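Local coordinates for protein AgaA (Rhizobium radiobacter, PDB 6HLX) that binds agropinic acid as the periplasmic substrate-binding protein of an ABC transporter that imports this opine into the bacterium, at residues 201-204 with 205-209; 268-272 with 273-277; 437-440 with 441-445; 470-473 with 474-477. All coordinates share one frame; numbering follows the deposited sequence.

Contacts 1, 2 and 3 are the closing turns of three separate helices, 199-207, 267-274 and 426-443, each partly buried and 22 to 26 Å from the centre of the chain. Contact 4 is different: a 3-10 turn in a loop whose touching residues are all buried, about 8 Å from that centre, contributing a residue to the agropinic acid pocket. Contacts 1 and 3 lie on opposite sides of the chain's centre, their own centres about 43 Å apart. In contacts 1, 2 and 4 a serine or threonine hydroxyl shares a backbone carbonyl with its own amide, across four residues in the helices and three in the 3-10 turn. Contact 3 instead adds an arginine-glutamate pair.

Contact 1. Residues 201-204 with 205-209; sequences TRVN and ALKSG
The carbonyl oxygen N204 O is gripped twice by S208, whose amide N and hydroxyl OG each donate to it at 2.8 Å, from opposite faces of the carbonyl plane. A chi1 of 71° sets OG between the backbone N and the carbonyl carbon of S208, turning the hydroxyl back onto the preceding turn. The pair falls at the end of helix 199-207. Just beyond, G209 has a positive phi of 83°, and the bond from its N to L206 O at 3.2 Å is one of the two that make a Schellman motif. One residue earlier the geometry is straighter: K207 N meets V203 O at 3.0 Å with an N-H...O angle of 172°. The side chains of these two residues run side by side, and V203 CG1 rests 3.6 Å from K207 NZ. The ammonium group reaches past the methyl to a salt bridge with D224. On another side, L206 packs on strands 213-214 and 456-459, while R202 donates to carbonyls of Y196, D215 and Y216. Two donors on N204 O imply that the serine hydroxyl spends its proton on a backbone acceptor, with D210 giving OG a weak second partner.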
loop_
_atom_site.group_PDB
_atom_site.type_symbol
_atom_site.label_atom_id
_atom_site.label_comp_id
_atom_site.label_asym_id
_atom_site.label_seq_id
_atom_site.Cartn_x
_atom_site.Cartn_y
_atom_site.Cartn_z
ATOM N N THR A 201 23.700 -1.822 -2.786
ATOM C CA THR A 201 23.975 -3.257 -2.945
ATOM C C THR A 201 22.886 -3.898 -3.840
ATOM O O THR A 201 23.194 -4.806 -4.624
ATOM C CB THR A 201 24.069 -4.019 -1.602
ATOM O OG1 THR A 201 22.769 -4.138 -1.018
ATOM C CG2 THR A 201 25.055 -3.388 -0.640
ATOM N N ARG A 202 21.627 -3.420 -3.715
ATOM C CA ARG A 202 20.535 -3.960 -4.519
ATOM C C ARG A 202 20.763 -3.705 -6.021
ATOM O O ARG A 202 20.642 -4.637 -6.824
ATOM C CB ARG A 202 19.192 -3.398 -4.047
ATOM C CG ARG A 202 18.017 -4.110 -4.679
ATOM C CD ARG A 202 16.716 -3.825 -3.947
ATOM N NE ARG A 202 16.274 -2.421 -4.018
ATOM C CZ ARG A 202 16.392 -1.530 -3.038
ATOM N NH1 ARG A 202 17.027 -1.850 -1.906
ATOM N NH2 ARG A 202 15.908 -0.299 -3.189
ATOM N N VAL A 203 21.090 -2.450 -6.385
ATOM C CA VAL A 203 21.373 -2.066 -7.775
ATOM C C VAL A 203 22.605 -2.836 -8.260
ATOM O O VAL A 203 22.582 -3.410 -9.372
ATOM C CB VAL A 203 21.553 -0.540 -7.894
ATOM C CG1 VAL A 203 22.132 -0.149 -9.254
ATOM C CG2 VAL A 203 20.229 0.170 -7.650
ATOM N N ASN A 204 23.649 -2.913 -7.409
ATOM C CA ASN A 204 24.862 -3.658 -7.797
ATOM C C ASN A 204 24.593 -5.155 -8.025
ATOM O O ASN A 204 25.207 -5.765 -8.907
ATOM C CB ASN A 204 25.983 -3.460 -6.795
ATOM C CG ASN A 204 27.343 -3.705 -7.432
ATOM O OD1 ASN A 204 27.653 -3.205 -8.530
ATOM N ND2 ASN A 204 28.181 -4.491 -6.778
ATOM N N ALA A 205 23.660 -5.744 -7.254
ATOM C CA ALA A 205 23.298 -7.155 -7.447
ATOM C C ALA A 205 22.690 -7.363 -8.839
ATOM O O ALA A 205 22.967 -8.383 -9.470
ATOM C CB ALA A 205 22.309 -7.601 -6.386
ATOM N N LEU A 206 21.866 -6.404 -9.315
ATOM C CA LEU A 206 21.315 -6.511 -10.666
ATOM C C LEU A 206 22.412 -6.321 -11.732
ATOM O O LEU A 206 22.540 -7.136 -12.651
ATOM C CB LEU A 206 20.189 -5.488 -10.899
ATOM C CG LEU A 206 19.467 -5.693 -12.259
ATOM C CD1 LEU A 206 18.509 -6.906 -12.217
ATOM C CD2 LEU A 206 18.797 -4.419 -12.706
ATOM N N LYS A 207 23.193 -5.253 -11.609
ATOM C CA LYS A 207 24.235 -4.942 -12.598
ATOM C C LYS A 207 25.351 -5.977 -12.666
ATOM O O LYS A 207 25.923 -6.177 -13.733
ATOM C CB LYS A 207 24.825 -3.564 -12.346
ATOM C CG LYS A 207 23.872 -2.407 -12.598
ATOM C CD LYS A 207 24.636 -1.114 -12.476
ATOM C CE LYS A 207 23.738 0.078 -12.572
ATOM N NZ LYS A 207 24.305 1.225 -11.811
ATOM N N SER A 208 25.679 -6.623 -11.540
ATOM C CA SER A 208 26.762 -7.617 -11.507
ATOM C C SER A 208 26.255 -9.016 -11.889
ATOM O O SER A 208 27.055 -9.943 -12.033
ATOM C CB SER A 208 27.441 -7.613 -10.142
ATOM O OG SER A 208 26.578 -8.182 -9.171
ATOM N N GLY A 209 24.943 -9.150 -12.050
ATOM C CA GLY A 209 24.281 -10.386 -12.456
ATOM C C GLY A 209 23.998 -11.386 -11.352
ATOM O O GLY A 209 23.888 -12.582 -11.631
#

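Contact 2. Residues 268-272 with 273-277; sequences SAIIN and TAFNG. With EDO (1,2-ethanediol), chain X.
I270 and F275 lie side by side and point the same way, with the isoleucine methyl CG2 set at the edge of the phenyl ring, in its plane, 3.9 Å from CE1. With I270 CG1 at -65° beside the backbone N, CG2 falls anti to that N, on the side where the ring lies. The same edge also receives I270 O, which lies 3.7 Å from F275 CD1. Beyond the pair, the F275 ring meets that of F334, and both F275 and I270 touch M450 of strand 446-451 and T338 of helix 333-347. These contacts place helix 267-274 against a strand of the six-stranded mixed sheet in this solute-binding protein. The helix finishes here, F275 being the first residue to leave helical phi and psi. I271 O takes the turn over: G277 N donates to it at 3.0 Å from above the carbonyl plane, and F275 N adds a weak bond. I271 CG2 packs alongside G277, 3.5 Å from its C atom. On another side of the helix T273 OG1 donates a hydrogen bond to A269 O at 2.7 Å, while T273 N donates to that oxygen from the opposite face of the carbonyl plane. The amide N of N276 turns to a 1,2-ethanediol molecule, probably from the crystallisation liquor, and donates to its O1 at 2.9 Å.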
loop_
_atom_site.group_PDB
_atom_site.type_symbol
_atom_site.label_atom_id
_atom_site.label_comp_id
_atom_site.label_asym_id
_atom_site.label_seq_id
_atom_site.Cartn_x
_atom_site.Cartn_y
_atom_site.Cartn_z
ATOM N N SER A 268 10.077 21.505 -4.818
ATOM C CA SER A 268 11.257 21.233 -5.646
ATOM C C SER A 268 12.439 20.807 -4.789
ATOM O O SER A 268 13.283 20.078 -5.279
ATOM C CB SER A 268 11.632 22.448 -6.489
ATOM O OG SER A 268 10.572 22.757 -7.376
ATOM N N ALA A 269 12.516 21.261 -3.510
ATOM C CA ALA A 269 13.611 20.856 -2.615
ATOM C C ALA A 269 13.529 19.352 -2.386
ATOM O O ALA A 269 14.554 18.682 -2.420
ATOM C CB ALA A 269 13.535 21.600 -1.285
ATOM N N ILE A 270 12.310 18.808 -2.222
ATOM C CA ILE A 270 12.149 17.356 -2.051
ATOM C C ILE A 270 12.501 16.615 -3.354
ATOM O O ILE A 270 13.308 15.689 -3.327
ATOM C CB ILE A 270 10.739 16.978 -1.521
ATOM C CG1 ILE A 270 10.528 17.544 -0.090
ATOM C CG2 ILE A 270 10.560 15.436 -1.549
ATOM C CD1 ILE A 270 9.108 17.468 0.398
ATOM N N ILE A 271 11.903 17.032 -4.484
ATOM C CA ILE A 271 12.132 16.391 -5.793
ATOM C C ILE A 271 13.626 16.366 -6.151
ATOM O O ILE A 271 14.141 15.312 -6.532
ATOM C CB ILE A 271 11.262 17.059 -6.900
ATOM C CG1 ILE A 271 9.752 16.838 -6.621
ATOM C CG2 ILE A 271 11.656 16.571 -8.314
ATOM C CD1 ILE A 271 8.808 17.783 -7.370
ATOM N N ASN A 272 14.310 17.521 -6.026
ATOM C CA ASN A 272 15.715 17.653 -6.410
ATOM C C ASN A 272 16.704 16.998 -5.456
ATOM O O ASN A 272 17.729 16.509 -5.924
ATOM C CB ASN A 272 16.096 19.136 -6.652
ATOM C CG ASN A 272 15.336 19.735 -7.816
ATOM O OD1 ASN A 272 14.929 19.030 -8.743
ATOM N ND2 ASN A 272 15.111 21.047 -7.801
ATOM N N THR A 273 16.437 17.012 -4.136
ATOM C CA THR A 273 17.401 16.455 -3.174
ATOM C C THR A 273 17.121 15.008 -2.764
ATOM O O THR A 273 18.026 14.371 -2.246
ATOM C CB THR A 273 17.559 17.342 -1.919
ATOM O OG1 THR A 273 16.393 17.233 -1.105
ATOM C CG2 THR A 273 17.880 18.817 -2.243
ATOM N N ALA A 274 15.886 14.511 -2.949
ATOM C CA ALA A 274 15.531 13.142 -2.557
ATOM C C ALA A 274 15.254 12.228 -3.740
ATOM O O ALA A 274 15.280 11.006 -3.575
ATOM C CB ALA A 274 14.316 13.168 -1.636
ATOM N N PHE A 275 14.882 12.804 -4.901
ATOM C CA PHE A 275 14.483 12.005 -6.067
ATOM C C PHE A 275 15.248 12.334 -7.361
ATOM O O PHE A 275 14.762 12.023 -8.462
ATOM C CB PHE A 275 12.963 12.119 -6.287
ATOM C CG PHE A 275 12.156 11.556 -5.143
ATOM C CD1 PHE A 275 11.803 12.357 -4.059
ATOM C CD2 PHE A 275 11.778 10.215 -5.129
ATOM C CE1 PHE A 275 11.069 11.825 -2.990
ATOM C CE2 PHE A 275 11.017 9.697 -4.079
ATOM C CZ PHE A 275 10.677 10.506 -3.013
ATOM N N ASN A 276 16.443 12.946 -7.231
ATOM C CA ASN A 276 17.306 13.244 -8.388
ATOM C C ASN A 276 16.592 14.058 -9.496
ATOM O O ASN A 276 16.855 13.876 -10.691
ATOM C CB ASN A 276 17.885 11.908 -8.944
ATOM C CG ASN A 276 19.011 12.067 -9.938
ATOM O OD1 ASN A 276 19.039 11.413 -10.997
ATOM N ND2 ASN A 276 19.943 12.957 -9.630
ATOM N N GLY A 277 15.679 14.935 -9.088
ATOM C CA GLY A 277 14.941 15.759 -10.039
ATOM C C GLY A 277 13.772 15.060 -10.713
ATOM O O GLY A 277 13.125 15.658 -11.574
HETATM C C1 EDO X . 18.762 12.260 -4.575
HETATM O O1 EDO X . 18.410 13.469 -5.214
HETATM C C2 EDO X . 19.418 11.305 -5.578
HETATM O O2 EDO X . 19.962 10.228 -4.846
#

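Contact 3. Residues 437-440 with 441-445; sequences VDRA and LELSP. With ACT (acetate ion), chain J.
R439 and E442 form an i to i+3 salt bridge, NH2 to OE2 at 3.4 Å, in the last turns of helix 426-443 of this periplasmic binding protein. The guanidinium and carboxylate planes stand 89° apart, so the two groups are nearly perpendicular and not paired in one plane. The same NH2 makes a straighter bond to an acetate, donating to its O at 3.1 Å with an N-H...O angle of 175°; the anion, probably from the crystallisation liquor, sits at the guanidinium edge. A third acid, D410, takes R439 NE in a salt bridge, which should help fix the rotation of the guanidinium. The bend of the R439 chain at chi2, 111°, brings the guanidinium back over the next turn. There one face is covered by L443, whose CG stands 4.1 Å above the plane over its centre, while its CD1 comes to 3.6 Å from R439 NE. L443 and R439 also touch I413 of helix 411-422, so this side of the turn packs against that neighbouring helix. On another side, V437 and L441 run in the same direction, their methyls CG1 and CD1 meeting at 4.0 Å. The helix closes at S444, the first residue outside helical geometry, with a positive phi. Its N donates to A440 O from above the carbonyl plane, 2.9 Å away, while S444 OG donates to L441 O at 2.8 Å.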
loop_
_atom_site.group_PDB
_atom_site.type_symbol
_atom_site.label_atom_id
_atom_site.label_comp_id
_atom_site.label_asym_id
_atom_site.label_seq_id
_atom_site.Cartn_x
_atom_site.Cartn_y
_atom_site.Cartn_z
ATOM N N VAL A 437 -13.424 16.957 -1.360
ATOM C CA VAL A 437 -12.108 17.561 -1.644
ATOM C C VAL A 437 -11.988 18.966 -1.002
ATOM O O VAL A 437 -10.965 19.278 -0.392
ATOM C CB VAL A 437 -11.801 17.556 -3.153
ATOM C CG1 VAL A 437 -10.715 18.566 -3.482
ATOM C CG2 VAL A 437 -11.387 16.159 -3.624
ATOM N N ASP A 438 -13.049 19.788 -1.097
ATOM C CA ASP A 438 -13.048 21.128 -0.468
ATOM C C ASP A 438 -12.784 21.016 1.039
ATOM O O ASP A 438 -11.959 21.762 1.577
ATOM C CB ASP A 438 -14.406 21.802 -0.698
ATOM C CG ASP A 438 -14.683 22.172 -2.148
ATOM O OD1 ASP A 438 -13.761 22.039 -2.987
ATOM O OD2 ASP A 438 -15.811 22.629 -2.438
ATOM N N ARG A 439 -13.480 20.079 1.714
ATOM C CA ARG A 439 -13.312 19.897 3.162
ATOM C C ARG A 439 -11.937 19.287 3.493
ATOM O O ARG A 439 -11.330 19.657 4.502
ATOM C CB ARG A 439 -14.448 19.051 3.748
ATOM C CG ARG A 439 -14.356 18.935 5.263
ATOM C CD ARG A 439 -15.463 19.666 5.943
ATOM N NE ARG A 439 -15.357 19.603 7.401
ATOM C CZ ARG A 439 -15.332 20.674 8.186
ATOM N NH1 ARG A 439 -15.274 20.537 9.504
ATOM N NH2 ARG A 439 -15.364 21.893 7.659
ATOM N N ALA A 440 -11.440 18.376 2.635
ATOM C CA ALA A 440 -10.116 17.760 2.815
ATOM C C ALA A 440 -9.015 18.837 2.738
ATOM O O ALA A 440 -8.016 18.748 3.441
ATOM C CB ALA A 440 -9.886 16.713 1.738
ATOM N N LEU A 441 -9.167 19.817 1.847
ATOM C CA LEU A 441 -8.166 20.891 1.724
ATOM C C LEU A 441 -8.261 21.843 2.916
ATOM O O LEU A 441 -7.241 22.213 3.505
ATOM C CB LEU A 441 -8.407 21.678 0.425
ATOM C CG LEU A 441 -8.017 20.951 -0.856
ATOM C CD1 LEU A 441 -8.655 21.635 -2.088
ATOM C CD2 LEU A 441 -6.483 20.890 -0.995
ATOM N N GLU A 442 -9.490 22.234 3.276
ATOM C CA GLU A 442 -9.724 23.133 4.399
ATOM C C GLU A 442 -9.082 22.621 5.701
ATOM O O GLU A 442 -8.373 23.377 6.386
ATOM C CB GLU A 442 -11.234 23.335 4.590
ATOM C CG GLU A 442 -11.555 24.229 5.771
ATOM C CD GLU A 442 -13.032 24.375 6.089
ATOM O OE1 GLU A 442 -13.349 25.042 7.099
ATOM O OE2 GLU A 442 -13.869 23.821 5.337
ATOM N N LEU A 443 -9.320 21.348 6.027
ATOM C CA LEU A 443 -8.817 20.756 7.266
ATOM C C LEU A 443 -7.401 20.218 7.154
ATOM O O LEU A 443 -6.685 20.142 8.162
ATOM C CB LEU A 443 -9.775 19.673 7.791
ATOM C CG LEU A 443 -11.213 20.111 8.144
ATOM C CD1 LEU A 443 -12.005 18.920 8.627
ATOM C CD2 LEU A 443 -11.241 21.199 9.222
ATOM N N SER A 444 -6.986 19.856 5.927
ATOM C CA SER A 444 -5.668 19.295 5.631
ATOM C C SER A 444 -5.166 18.259 6.671
ATOM O O SER A 444 -4.043 18.409 7.171
ATOM C CB SER A 444 -4.648 20.411 5.431
ATOM O OG SER A 444 -4.845 21.014 4.164
ATOM N N PRO A 445 -5.954 17.211 7.017
ATOM C CA PRO A 445 -5.432 16.174 7.935
ATOM C C PRO A 445 -4.218 15.474 7.327
ATOM O O PRO A 445 -3.349 15.016 8.054
ATOM C CB PRO A 445 -6.601 15.202 8.081
ATOM C CG PRO A 445 -7.396 15.372 6.811
ATOM C CD PRO A 445 -7.298 16.844 6.504
HETATM C C ACT J . -15.473 23.748 10.734
HETATM O O ACT J . -15.206 24.317 9.638
HETATM O OXT ACT J . -14.622 23.371 11.578
HETATM C CH3 ACT J . -16.963 23.488 11.069
#

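Contact 4. Residues 470-473 with 474-477; sequences GFLT and FQSG
F474 follows T473 at a slant, and its ring atom CD1 lies 4.0 Å from T473 CG2. The threonine torsion accounts for this: with OG1 anti to the backbone N (chi1 -177°), the methyl is placed between the backbone N and the carbonyl carbon, near the ring, and OG1 is left to bond N467. The amide N of F474 is served by a water, which donates to F471 O at 2.6 Å and accepts a weak bond from F474 N at 3.1 Å, bridging two backbone groups that do not meet directly. Q475 comes next. Its N donates to L472 O at 2.9 Å, the donor standing above the carbonyl plane, and its CB rests 3.5 Å from that same oxygen; its side chain continues toward Y39 and L30. S476 then bonds T473 O twice, through OG at 2.7 Å and through N at 3.1 Å. The hydroxyl is tilted only modestly from the carbonyl plane, whereas the amide sits well above it, 60° out. S476 OG has a further partner in the amide of M468, so one buried hydroxyl joins the turn to the chain that precedes it. Three backbone pairs, T473 N to G470 O, Q475 N to L472 O and S476 N to T473 O, define a 3-10 turn; at F474 the water takes the place of the direct bond. The turn presents F474 to the binding site, where it touches agropinic acid as one of 18 residues of the opine pocket in this periplasmic binding protein.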
loop_
_atom_site.group_PDB
_atom_site.type_symbol
_atom_site.label_atom_id
_atom_site.label_comp_id
_atom_site.label_asym_id
_atom_site.label_seq_id
_atom_site.Cartn_x
_atom_site.Cartn_y
_atom_site.Cartn_z
ATOM N N GLY A 470 -0.524 2.688 -12.073
ATOM C CA GLY A 470 -0.877 3.738 -11.117
ATOM C C GLY A 470 -0.775 3.266 -9.682
ATOM O O GLY A 470 0.269 2.755 -9.282
ATOM N N PHE A 471 -1.900 3.335 -8.935
ATOM C CA PHE A 471 -1.951 2.923 -7.522
ATOM C C PHE A 471 -1.717 1.429 -7.278
ATOM O O PHE A 471 -1.600 1.019 -6.116
ATOM C CB PHE A 471 -3.313 3.336 -6.914
ATOM C CG PHE A 471 -3.467 4.775 -6.494
ATOM C CD1 PHE A 471 -2.370 5.640 -6.470
ATOM C CD2 PHE A 471 -4.718 5.279 -6.132
ATOM C CE1 PHE A 471 -2.517 6.971 -6.031
ATOM C CE2 PHE A 471 -4.862 6.610 -5.712
ATOM C CZ PHE A 471 -3.761 7.439 -5.649
ATOM N N LEU A 472 -1.677 0.603 -8.331
ATOM C CA LEU A 472 -1.480 -0.845 -8.147
ATOM C C LEU A 472 -0.017 -1.253 -8.115
ATOM O O LEU A 472 0.278 -2.453 -7.986
ATOM C CB LEU A 472 -2.209 -1.639 -9.249
ATOM C CG LEU A 472 -3.718 -1.520 -9.221
ATOM C CD1 LEU A 472 -4.310 -2.205 -10.390
ATOM C CD2 LEU A 472 -4.280 -2.100 -7.932
ATOM N N THR A 473 0.923 -0.282 -8.212
ATOM C CA THR A 473 2.351 -0.656 -8.281
ATOM C C THR A 473 2.824 -1.530 -7.106
ATOM O O THR A 473 3.610 -2.460 -7.337
ATOM C CB THR A 473 3.265 0.562 -8.490
ATOM O OG1 THR A 473 4.630 0.119 -8.626
ATOM C CG2 THR A 473 3.158 1.596 -7.356
ATOM N N PHE A 474 2.345 -1.285 -5.878
ATOM C CA PHE A 474 2.793 -2.097 -4.730
ATOM C C PHE A 474 2.281 -3.557 -4.763
ATOM O O PHE A 474 2.723 -4.376 -3.946
ATOM C CB PHE A 474 2.454 -1.433 -3.394
ATOM C CG PHE A 474 3.143 -0.119 -3.083
ATOM C CD1 PHE A 474 4.273 0.289 -3.797
ATOM C CD2 PHE A 474 2.701 0.686 -2.035
ATOM C CE1 PHE A 474 4.935 1.483 -3.474
ATOM C CE2 PHE A 474 3.348 1.898 -1.734
ATOM C CZ PHE A 474 4.456 2.287 -2.454
ATOM N N GLN A 475 1.321 -3.852 -5.676
ATOM C CA GLN A 475 0.775 -5.209 -5.846
ATOM C C GLN A 475 1.420 -5.924 -7.030
ATOM O O GLN A 475 0.963 -7.011 -7.405
ATOM C CB GLN A 475 -0.748 -5.170 -6.033
ATOM C CG GLN A 475 -1.461 -4.608 -4.799
ATOM C CD GLN A 475 -2.943 -4.841 -4.879
ATOM O OE1 GLN A 475 -3.404 -5.659 -5.664
ATOM N NE2 GLN A 475 -3.706 -4.121 -4.067
ATOM N N SER A 476 2.468 -5.336 -7.627
ATOM C CA SER A 476 3.134 -5.907 -8.814
ATOM C C SER A 476 3.627 -7.341 -8.628
ATOM O O SER A 476 3.741 -8.080 -9.625
ATOM C CB SER A 476 4.280 -5.019 -9.290
ATOM O OG SER A 476 3.810 -3.741 -9.690
ATOM N N GLY A 477 3.879 -7.738 -7.366
ATOM C CA GLY A 477 4.281 -9.118 -7.067
ATOM C C GLY A 477 3.272 -10.153 -7.555
ATOM O O GLY A 477 3.642 -11.304 -7.823
HETATM O O HOH W 1 -0.527 -1.022 -4.884
#